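PDB 6R9N: uncharacterized protein from Treponema denticola ATCC 35404, which probably senses iron(II) and oxygen for bacterial chemotaxis, using a non-haem diiron centre that forms a stabilised peroxy species. Local coordinates for residues A[37-42]-A[62-67]; A[131-136]-A[155-160]; A[212-217]-A[236-241]. All blocks are in the same frame, centred on the assembly; numbering follows the deposited sequence.

The three contacts follow one another along the chain, each closing before the next opens, and sample both sheets and the helices of the metallo-beta-lactamase-like sandwich. Contact 1 sets helix 57-65 against strand 38-42 of the seven-stranded sheet. Contact 2 lies in the six-stranded sheet, between strands 130-132 and 153-157, its centre about 15 Å from that of contact 1. They meet where Asp42 OD1 approaches Ser135 N at 2.6 Å, a probable hydrogen bond from the turn after strand 130-132 to the end of strand 38-42. Contact 3 joins helices 203-215 and 232-242, its centre about 20 Å from contact 2 and about 27 Å from contact 1. In sequence it brackets iron ligands Gln224 and His225.

Contact 1 of 3, residues A[37-42]-A[62-67]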
loop_
_atom_site.group_PDB
_atom_site.type_symbol
_atom_site.label_atom_id
_atom_site.label_comp_id
_atom_site.label_asym_id
_atom_site.label_seq_id
_atom_site.Cartn_x
_atom_site.Cartn_y
_atom_site.Cartn_z
ATOM N N GLN A 37 17.319 -5.183 -0.475
ATOM C CA GLN A 37 17.319 -4.993 -1.923
ATOM C C GLN A 37 18.083 -6.126 -2.582
ATOM O O GLN A 37 19.104 -6.581 -2.060
ATOM C CB GLN A 37 17.972 -3.666 -2.326
ATOM C CG GLN A 37 17.158 -2.438 -2.022
ATOM C CD GLN A 37 17.225 -2.100 -0.554
ATOM O OE1 GLN A 37 16.195 -1.912 0.106
ATOM N NE2 GLN A 37 18.442 -2.054 -0.019
ATOM N N TYR A 38 17.601 -6.571 -3.739
ATOM C CA TYR A 38 18.224 -7.695 -4.419
ATOM C C TYR A 38 18.537 -7.356 -5.870
ATOM O O TYR A 38 17.917 -6.479 -6.478
ATOM C CB TYR A 38 17.347 -8.939 -4.337
ATOM C CG TYR A 38 17.084 -9.381 -2.912
ATOM C CD1 TYR A 38 17.970 -10.231 -2.240
ATOM C CD2 TYR A 38 15.945 -8.947 -2.235
ATOM C CE1 TYR A 38 17.718 -10.638 -0.938
ATOM C CE2 TYR A 38 15.685 -9.349 -0.938
ATOM C CZ TYR A 38 16.562 -10.189 -0.297
ATOM O OH TYR A 38 16.266 -10.572 0.988
ATOM N N LEU A 39 19.550 -8.038 -6.399
ATOM C CA LEU A 39 19.980 -7.864 -7.777
ATOM C C LEU A 39 20.187 -9.241 -8.383
ATOM O O LEU A 39 20.797 -10.116 -7.755
ATOM C CB LEU A 39 21.267 -7.038 -7.866
ATOM C CG LEU A 39 21.929 -6.883 -9.240
ATOM C CD1 LEU A 39 21.100 -5.974 -10.131
ATOM C CD2 LEU A 39 23.353 -6.321 -9.094
ATOM N N ILE A 40 19.634 -9.445 -9.571
ATOM C CA ILE A 40 19.938 -10.600 -10.404
ATOM C C ILE A 40 20.760 -10.115 -11.586
ATOM O O ILE A 40 20.417 -9.106 -12.212
ATOM C CB ILE A 40 18.661 -11.318 -10.858
ATOM C CG1 ILE A 40 17.964 -11.924 -9.641
ATOM C CG2 ILE A 40 18.987 -12.381 -11.898
ATOM C CD1 ILE A 40 16.491 -12.185 -9.847
ATOM N N VAL A 41 21.872 -10.798 -11.856
ATOM C CA VAL A 41 22.718 -10.530 -13.011
ATOM C C VAL A 41 22.699 -11.781 -13.873
ATOM O O VAL A 41 22.849 -12.893 -13.356
ATOM C CB VAL A 41 24.159 -10.167 -12.589
ATOM C CG1 VAL A 41 25.070 -10.003 -13.810
ATOM C CG2 VAL A 41 24.170 -8.907 -11.737
ATOM N N ASP A 42 22.490 -11.603 -15.174
ATOM C CA ASP A 42 22.322 -12.724 -16.097
ATOM C C ASP A 42 22.972 -12.322 -17.413
ATOM O O ASP A 42 22.521 -11.370 -18.064
ATOM C CB ASP A 42 20.842 -13.080 -16.287
ATOM C CG ASP A 42 20.641 -14.455 -16.892
ATOM O OD1 ASP A 42 20.693 -14.578 -18.138
ATOM O OD2 ASP A 42 20.427 -15.422 -16.131
ATOM N N THR A 62 26.380 2.131 -5.724
ATOM C CA THR A 62 27.733 1.662 -5.445
ATOM C C THR A 62 27.782 0.144 -5.361
ATOM O O THR A 62 28.649 -0.498 -5.968
ATOM C CB THR A 62 28.250 2.276 -4.140
ATOM O OG1 THR A 62 28.049 3.694 -4.146
ATOM C CG2 THR A 62 29.730 1.969 -3.967
ATOM N N ALA A 63 26.854 -0.445 -4.609
ATOM C CA ALA A 63 26.836 -1.892 -4.460
ATOM C C ALA A 63 26.606 -2.572 -5.802
ATOM O O ALA A 63 27.327 -3.508 -6.164
ATOM C CB ALA A 63 25.769 -2.302 -3.445
ATOM N N ILE A 64 25.626 -2.087 -6.573
ATOM C CA ILE A 64 25.367 -2.665 -7.889
ATOM C C ILE A 64 26.620 -2.609 -8.754
ATOM O O ILE A 64 26.966 -3.583 -9.438
ATOM C CB ILE A 64 24.185 -1.952 -8.571
ATOM C CG1 ILE A 64 22.877 -2.250 -7.838
ATOM C CG2 ILE A 64 24.085 -2.362 -10.053
ATOM C CD1 ILE A 64 21.735 -1.404 -8.309
ATOM N N SER A 65 27.336 -1.486 -8.710
ATOM C CA SER A 65 28.482 -1.260 -9.587
ATOM C C SER A 65 29.649 -2.213 -9.341
ATOM O O SER A 65 30.534 -2.293 -10.195
ATOM C CB SER A 65 28.973 0.174 -9.431
ATOM O OG SER A 65 27.903 1.088 -9.598
ATOM N N ARG A 66 29.678 -2.940 -8.222
ATOM C CA ARG A 66 30.678 -3.988 -8.068
ATOM C C ARG A 66 30.401 -5.190 -8.960
ATOM O O ARG A 66 31.271 -6.062 -9.087
ATOM C CB ARG A 66 30.765 -4.448 -6.614
ATOM C CG ARG A 66 30.666 -3.316 -5.608
ATOM C CD ARG A 66 31.124 -3.749 -4.232
ATOM N NE ARG A 66 31.038 -2.645 -3.271
ATOM C CZ ARG A 66 31.929 -1.660 -3.153
ATOM N NH1 ARG A 66 31.745 -0.707 -2.247
ATOM N NH2 ARG A 66 33.004 -1.624 -3.934
ATOM N N PHE A 67 29.217 -5.263 -9.564
ATOM C CA PHE A 67 28.816 -6.412 -10.360
ATOM C C PHE A 67 28.434 -6.077 -11.782
ATOM O O PHE A 67 28.620 -6.920 -12.663
ATOM C CB PHE A 67 27.618 -7.118 -9.710
ATOM C CG PHE A 67 27.882 -7.586 -8.313
ATOM C CD1 PHE A 67 28.560 -8.777 -8.090
ATOM C CD2 PHE A 67 27.473 -6.831 -7.225
ATOM C CE1 PHE A 67 28.803 -9.221 -6.802
ATOM C CE2 PHE A 67 27.725 -7.263 -5.926
ATOM C CZ PHE A 67 28.381 -8.457 -5.715
#
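Ile64, near the end of helix 57-65, meets Leu39 of strand 38-42 on the helix-bearing face of the seven-stranded sheet, an alpha-on-beta layer of the metallo-beta-lactamase fold. The CA atoms of Leu39 and Ile64 are 7.5 Å apart, and no hydrogen bond crosses between the segments, so the 156 Å² of buried surface comes from apolar side chains. The gamma branch of Ile64 makes the first touch: its CG2 lies 4.1 Å from Leu39 CD2, and the two side chains meet at a slant. Leu39 reaches out with CG anti to its own nitrogen (chi1 174°), which carries CD2 off the strand and up to the helix. Ile64 also rests on Leu48, so the same helix covers the neighbouring strand 45-49.

Beyond Ile64 the chain makes a further turn, recorded by the 2.8 Å hydrogen bond from Phe67 N to Ile64 O, and this returns Phe67 to the sheet. Here the beta carbon does the packing: with CG anti to the carbonyl carbon (chi1 -58°), the phenyl ring leads away from the strand. Val41 and Phe67 are partly exposed, whereas Leu39 and Ile64 are buried. Phe67 also touches Ile20 on strand 17-21, extending the cover to a third strand. Tyr38, by contrast, faces the other side of the sheet, where it meets Phe164 of the second sheet inside the sandwich. Phe67 CB sits above a pair of methyls from alternate strand residues, 4.4 Å from Leu39 CD2 and likewise 4.4 Å from Val41 CG2.

Contact 2 of 3, residues A[131-136]-A[155-160]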
loop_
_atom_site.group_PDB
_atom_site.type_symbol
_atom_site.label_atom_id
_atom_site.label_comp_id
_atom_site.label_asym_id
_atom_site.label_seq_id
_atom_site.Cartn_x
_atom_site.Cartn_y
_atom_site.Cartn_z
ATOM N N ILE A 131 9.432 -13.879 -16.997
ATOM C CA ILE A 131 10.420 -12.994 -17.605
ATOM C C ILE A 131 11.598 -13.860 -18.045
ATOM O O ILE A 131 12.173 -14.587 -17.224
ATOM C CB ILE A 131 10.873 -11.906 -16.620
ATOM C CG1 ILE A 131 9.651 -11.214 -16.005
ATOM C CG2 ILE A 131 11.763 -10.892 -17.299
ATOM C CD1 ILE A 131 9.973 -10.404 -14.754
ATOM N N SER A 132 11.920 -13.824 -19.344
ATOM C CA SER A 132 12.985 -14.653 -19.906
ATOM C C SER A 132 14.345 -14.001 -19.696
ATOM O O SER A 132 14.495 -12.783 -19.836
ATOM C CB SER A 132 12.778 -14.876 -21.409
ATOM O OG SER A 132 11.443 -15.213 -21.729
ATOM N N LEU A 133 15.346 -14.813 -19.397
ATOM C CA LEU A 133 16.674 -14.259 -19.201
ATOM C C LEU A 133 17.630 -14.678 -20.311
ATOM O O LEU A 133 17.450 -15.728 -20.939
ATOM C CB LEU A 133 17.238 -14.710 -17.851
ATOM C CG LEU A 133 16.452 -14.197 -16.647
ATOM C CD1 LEU A 133 17.091 -14.712 -15.378
ATOM C CD2 LEU A 133 16.380 -12.682 -16.668
ATOM N N PRO A 134 18.679 -13.876 -20.560
ATOM C CA PRO A 134 19.652 -14.217 -21.610
ATOM C C PRO A 134 20.297 -15.581 -21.448
ATOM O O PRO A 134 20.667 -16.190 -22.455
ATOM C CB PRO A 134 20.693 -13.092 -21.497
ATOM C CG PRO A 134 19.960 -11.947 -20.951
ATOM C CD PRO A 134 18.861 -12.496 -20.069
ATOM N N SER A 135 20.476 -16.069 -20.219
ATOM C CA SER A 135 21.073 -17.383 -19.990
ATOM C C SER A 135 20.227 -18.545 -20.489
ATOM O O SER A 135 20.739 -19.663 -20.572
ATOM C CB SER A 135 21.303 -17.606 -18.497
ATOM O OG SER A 135 20.059 -17.759 -17.831
ATOM N N GLY A 136 18.958 -18.332 -20.792
ATOM C CA GLY A 136 18.052 -19.425 -21.047
ATOM C C GLY A 136 17.098 -19.732 -19.911
ATOM O O GLY A 136 16.090 -20.422 -20.136
ATOM N N LEU A 155 8.989 -12.948 -6.821
ATOM C CA LEU A 155 9.728 -13.306 -8.029
ATOM C C LEU A 155 10.544 -14.546 -7.719
ATOM O O LEU A 155 11.380 -14.529 -6.807
ATOM C CB LEU A 155 10.623 -12.141 -8.508
ATOM C CG LEU A 155 11.139 -12.159 -9.955
ATOM C CD1 LEU A 155 12.274 -13.159 -10.110
ATOM C CD2 LEU A 155 9.973 -12.495 -10.951
ATOM N N TYR A 156 10.270 -15.623 -8.445
ATOM C CA TYR A 156 10.984 -16.882 -8.291
ATOM C C TYR A 156 12.042 -16.964 -9.382
ATOM O O TYR A 156 11.713 -16.948 -10.573
ATOM C CB TYR A 156 10.041 -18.076 -8.382
ATOM C CG TYR A 156 10.735 -19.381 -8.106
ATOM C CD1 TYR A 156 11.496 -19.541 -6.954
ATOM C CD2 TYR A 156 10.631 -20.455 -8.979
ATOM C CE1 TYR A 156 12.136 -20.736 -6.681
ATOM C CE2 TYR A 156 11.275 -21.658 -8.705
ATOM C CZ TYR A 156 12.026 -21.783 -7.555
ATOM O OH TYR A 156 12.672 -22.958 -7.266
ATOM N N ASP A 157 13.305 -16.974 -8.981
ATOM C CA ASP A 157 14.423 -17.068 -9.911
ATOM C C ASP A 157 14.638 -18.558 -10.127
ATOM O O ASP A 157 15.159 -19.251 -9.251
ATOM C CB ASP A 157 15.650 -16.364 -9.333
ATOM C CG ASP A 157 16.871 -16.415 -10.259
ATOM O OD1 ASP A 157 16.734 -16.158 -11.468
ATOM O OD2 ASP A 157 17.986 -16.699 -9.767
ATOM N N GLU A 158 14.190 -19.074 -11.278
ATOM C CA GLU A 158 14.190 -20.522 -11.469
ATOM C C GLU A 158 15.594 -21.109 -11.362
ATOM O O GLU A 158 15.785 -22.161 -10.743
ATOM C CB GLU A 158 13.573 -20.876 -12.825
ATOM C CG GLU A 158 12.051 -20.827 -12.812
ATOM C CD GLU A 158 11.430 -21.152 -14.157
ATOM O OE1 GLU A 158 10.202 -21.318 -14.204
ATOM O OE2 GLU A 158 12.157 -21.234 -15.172
ATOM N N ARG A 159 16.599 -20.412 -11.898
ATOM C CA ARG A 159 17.942 -20.990 -11.970
ATOM C C ARG A 159 18.573 -21.150 -10.585
ATOM O O ARG A 159 19.226 -22.162 -10.308
ATOM C CB ARG A 159 18.817 -20.135 -12.890
ATOM C CG ARG A 159 20.328 -20.342 -12.717
ATOM C CD ARG A 159 20.844 -21.449 -13.599
ATOM N NE ARG A 159 20.535 -21.190 -14.996
ATOM C CZ ARG A 159 21.431 -20.945 -15.947
ATOM N NH1 ARG A 159 21.007 -20.723 -17.184
ATOM N NH2 ARG A 159 22.735 -20.936 -15.673
ATOM N N SER A 160 18.427 -20.153 -9.716
ATOM C CA SER A 160 18.939 -20.265 -8.354
ATOM C C SER A 160 17.980 -21.004 -7.426
ATOM O O SER A 160 18.386 -21.419 -6.336
ATOM C CB SER A 160 19.240 -18.874 -7.790
ATOM O OG SER A 160 18.048 -18.092 -7.771
#
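Ile131 and Leu155 form the buried end of this contact, with Ile131 CD1 4.3 Å from Leu155 CD2. Their strands are not direct neighbours: strand 138-143 runs between them, which explains why the nearest CA atoms, those of Ile131 and Asp157, are 9.6 Å apart. Ile131 and Leu155 also both touch Met139 of that middle strand.

Midway, Leu133 CD1 approaches Asp157 OD1 at 4.2 Å, the side chains crossing at about a right angle. The other carboxylate oxygen, Asp157 OD2, is hydrogen-bonded to His17 NE2; a further approach by Ser160 OG is modelled doubtfully short.

The opposite end is polar and partly exposed. A type I turn, closed by the 3.0 Å bond from Gly136 N to Leu133 O, presents Ser135 to Arg159. The arginine chain bends at chi2 (89°) and chi3 (57°), bringing NH1 to 3.2 Å from Ser135 OG; the angle is too poor for a hydrogen bond, and OG approaches the guanidinium obliquely. Arg159 is held instead by Ser137 OG at NE and by a salt bridge from NH2 to Asp14, while Ser135 OG takes Ser137 N.

Measured end to end over residues 131-135 and 155-159, the touching parts point the same way within 21°, consistent with the first and third strands of an antiparallel beta-meander, here at the margin of the six-stranded sheet of the metallo-beta-lactamase sandwich.

Contact 3 of 3, residues A[212-217]-A[236-241]; sequences YVRRLN and NFLNWL
The CA atoms of Arg214 and Leu238 come within 7.9 Å where the last turn of helix 203-215 meets the middle of helix 232-242. The second helix is regular at this point, with Leu241 N bonded to Phe237 O at 2.9 Å, whereas the bonds that Arg215 N and Leu216 N make to Tyr212 O are both weak, as the first helix gives way to loop.

Leu238 supplies most of the apolar contact from the second helix. Its CD1 lies 4.3 Å from Val213 CG1 and 4.0 Å from Arg214 CG, touching two consecutive residues of the opposing helix. Leu238 and Val213 are buried; Arg214 and Asn239 sit at the exposed margin. The arginine chain is extended from CG to NE and runs antiparallel alongside Leu238, its methylene part in apolar contact while the guanidinium continues to Asn239. There NH1 gives a weak hydrogen bond to Asn239 OD1, 3.4 Å long with an N-H...O angle of 151°. OD1 lies at the guanidinium edge, near its plane, although the amide plane itself is turned 55° from that of the guanidinium. A water accepts from Arg214 NE, at a doubtfully short distance, and weakly donates to the same OD1.

Leu241 continues the apolar seam onto Val206, Trp209 and Val210, and Trp240 packs against helix 185-199, which carries Phe195 of the peroxide pocket. The arrangement belongs to the outer helical layer of the metallo-beta-lactamase fold, with iron ligands Gln224 and His225 in the connection between the two helices.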
loop_
_atom_site.group_PDB
_atom_site.type_symbol
_atom_site.label_atom_id
_atom_site.label_comp_id
_atom_site.label_asym_id
_atom_site.label_seq_id
_atom_site.Cartn_x
_atom_site.Cartn_y
_atom_site.Cartn_z
ATOM N N TYR A 212 0.802 -23.186 -3.068
ATOM C CA TYR A 212 1.351 -22.775 -4.355
ATOM C C TYR A 212 2.871 -22.772 -4.312
ATOM O O TYR A 212 3.537 -23.364 -5.174
ATOM C CB TYR A 212 0.804 -21.386 -4.714
ATOM C CG TYR A 212 1.059 -20.884 -6.124
ATOM C CD1 TYR A 212 2.319 -20.452 -6.515
ATOM C CD2 TYR A 212 0.023 -20.802 -7.051
ATOM C CE1 TYR A 212 2.556 -19.979 -7.803
ATOM C CE2 TYR A 212 0.242 -20.321 -8.341
ATOM C CZ TYR A 212 1.515 -19.907 -8.704
ATOM O OH TYR A 212 1.757 -19.427 -9.970
ATOM N N VAL A 213 3.439 -22.146 -3.280
ATOM C CA VAL A 213 4.884 -21.994 -3.221
ATOM C C VAL A 213 5.560 -23.342 -3.028
ATOM O O VAL A 213 6.603 -23.608 -3.634
ATOM C CB VAL A 213 5.261 -20.999 -2.106
ATOM C CG1 VAL A 213 6.753 -21.125 -1.721
ATOM C CG2 VAL A 213 4.925 -19.587 -2.543
ATOM N N ARG A 214 4.944 -24.238 -2.249
ATOM C CA ARG A 214 5.511 -25.570 -2.054
ATOM C C ARG A 214 5.705 -26.293 -3.384
ATOM O O ARG A 214 6.641 -27.087 -3.529
ATOM C CB ARG A 214 4.619 -26.391 -1.114
ATOM C CG ARG A 214 4.925 -26.217 0.371
ATOM C CD ARG A 214 4.218 -27.288 1.185
ATOM N NE ARG A 214 4.119 -27.023 2.627
ATOM C CZ ARG A 214 2.966 -27.042 3.304
ATOM N NH1 ARG A 214 2.935 -26.810 4.613
ATOM N NH2 ARG A 214 1.829 -27.284 2.661
ATOM N N ARG A 215 4.846 -26.023 -4.367
ATOM C CA ARG A 215 4.976 -26.689 -5.659
ATOM C C ARG A 215 6.164 -26.155 -6.442
ATOM O O ARG A 215 6.785 -26.899 -7.206
ATOM C CB ARG A 215 3.700 -26.527 -6.474
ATOM C CG ARG A 215 2.524 -27.285 -5.907
ATOM C CD ARG A 215 1.319 -27.174 -6.832
ATOM N NE ARG A 215 1.526 -27.956 -8.048
ATOM C CZ ARG A 215 1.906 -27.447 -9.216
ATOM N NH1 ARG A 215 2.073 -28.246 -10.264
ATOM N NH2 ARG A 215 2.109 -26.139 -9.346
ATOM N N LEU A 216 6.467 -24.866 -6.320
ATOM C CA LEU A 216 7.830 -24.464 -6.600
ATOM C C LEU A 216 8.698 -25.131 -5.548
ATOM O O LEU A 216 8.277 -25.331 -4.413
ATOM C CB LEU A 216 7.985 -22.944 -6.540
ATOM C CG LEU A 216 6.928 -21.958 -7.038
ATOM C CD1 LEU A 216 7.127 -20.650 -6.299
ATOM C CD2 LEU A 216 7.037 -21.725 -8.524
ATOM N N ASN A 217 9.884 -25.493 -5.893
ATOM C CA ASN A 217 10.576 -26.080 -4.749
ATOM C C ASN A 217 11.720 -25.159 -4.380
ATOM O O ASN A 217 12.869 -25.460 -4.703
ATOM C CB ASN A 217 11.081 -27.494 -5.039
ATOM C CG ASN A 217 9.963 -28.428 -5.429
ATOM O OD1 ASN A 217 9.610 -28.539 -6.611
ATOM N ND2 ASN A 217 9.372 -29.087 -4.435
ATOM N N ASN A 236 10.542 -24.792 7.626
ATOM C CA ASN A 236 10.076 -24.297 8.914
ATOM C C ASN A 236 9.134 -23.119 8.720
ATOM O O ASN A 236 8.037 -23.092 9.280
ATOM C CB ASN A 236 11.267 -23.891 9.778
ATOM C CG ASN A 236 11.939 -25.075 10.445
ATOM O OD1 ASN A 236 11.390 -26.177 10.487
ATOM N ND2 ASN A 236 13.122 -24.844 10.992
ATOM N N PHE A 237 9.533 -22.153 7.893
ATOM C CA PHE A 237 8.690 -20.985 7.678
ATOM C C PHE A 237 7.363 -21.375 7.034
ATOM O O PHE A 237 6.286 -20.977 7.499
ATOM C CB PHE A 237 9.416 -19.948 6.818
ATOM C CG PHE A 237 8.541 -18.793 6.457
ATOM C CD1 PHE A 237 8.254 -17.814 7.398
ATOM C CD2 PHE A 237 7.934 -18.727 5.224
ATOM C CE1 PHE A 237 7.421 -16.770 7.086
ATOM C CE2 PHE A 237 7.095 -17.689 4.912
ATOM C CZ PHE A 237 6.838 -16.703 5.847
ATOM N N LEU A 238 7.422 -22.165 5.960
ATOM C CA LEU A 238 6.198 -22.556 5.264
ATOM C C LEU A 238 5.244 -23.308 6.187
ATOM O O LEU A 238 4.030 -23.060 6.168
ATOM C CB LEU A 238 6.538 -23.406 4.041
ATOM C CG LEU A 238 7.368 -22.688 2.982
ATOM C CD1 LEU A 238 7.614 -23.561 1.754
ATOM C CD2 LEU A 238 6.676 -21.395 2.605
ATOM N N ASN A 239 5.770 -24.222 7.013
ATOM C CA ASN A 239 4.900 -24.964 7.926
ATOM C C ASN A 239 4.225 -24.025 8.914
ATOM O O ASN A 239 3.011 -24.121 9.148
ATOM C CB ASN A 239 5.696 -26.037 8.677
ATOM C CG ASN A 239 6.155 -27.165 7.774
ATOM O OD1 ASN A 239 5.652 -27.334 6.653
ATOM N ND2 ASN A 239 7.121 -27.949 8.254
ATOM N N TRP A 240 4.991 -23.083 9.471
ATOM C CA TRP A 240 4.434 -22.130 10.427
ATOM C C TRP A 240 3.359 -21.258 9.779
ATOM O O TRP A 240 2.285 -21.040 10.356
ATOM C CB TRP A 240 5.559 -21.280 11.007
ATOM C CG TRP A 240 5.093 -20.104 11.796
ATOM C CD1 TRP A 240 4.685 -20.097 13.099
ATOM C CD2 TRP A 240 5.008 -18.748 11.342
ATOM N NE1 TRP A 240 4.349 -18.819 13.487
ATOM C CE2 TRP A 240 4.536 -17.973 12.425
ATOM C CE3 TRP A 240 5.286 -18.114 10.125
ATOM C CZ2 TRP A 240 4.345 -16.600 12.329
ATOM C CZ3 TRP A 240 5.089 -16.753 10.028
ATOM C CH2 TRP A 240 4.621 -16.008 11.124
ATOM N N LEU A 241 3.635 -20.747 8.575
ATOM C CA LEU A 241 2.710 -19.816 7.931
ATOM C C LEU A 241 1.390 -20.490 7.568
ATOM O O LEU A 241 0.315 -19.901 7.748
ATOM C CB LEU A 241 3.360 -19.219 6.680
ATOM C CG LEU A 241 2.529 -18.140 5.978
ATOM C CD1 LEU A 241 2.175 -16.995 6.945
ATOM C CD2 LEU A 241 3.234 -17.615 4.728
HETATM O O HOH W 1 6.438 -26.987 3.355
#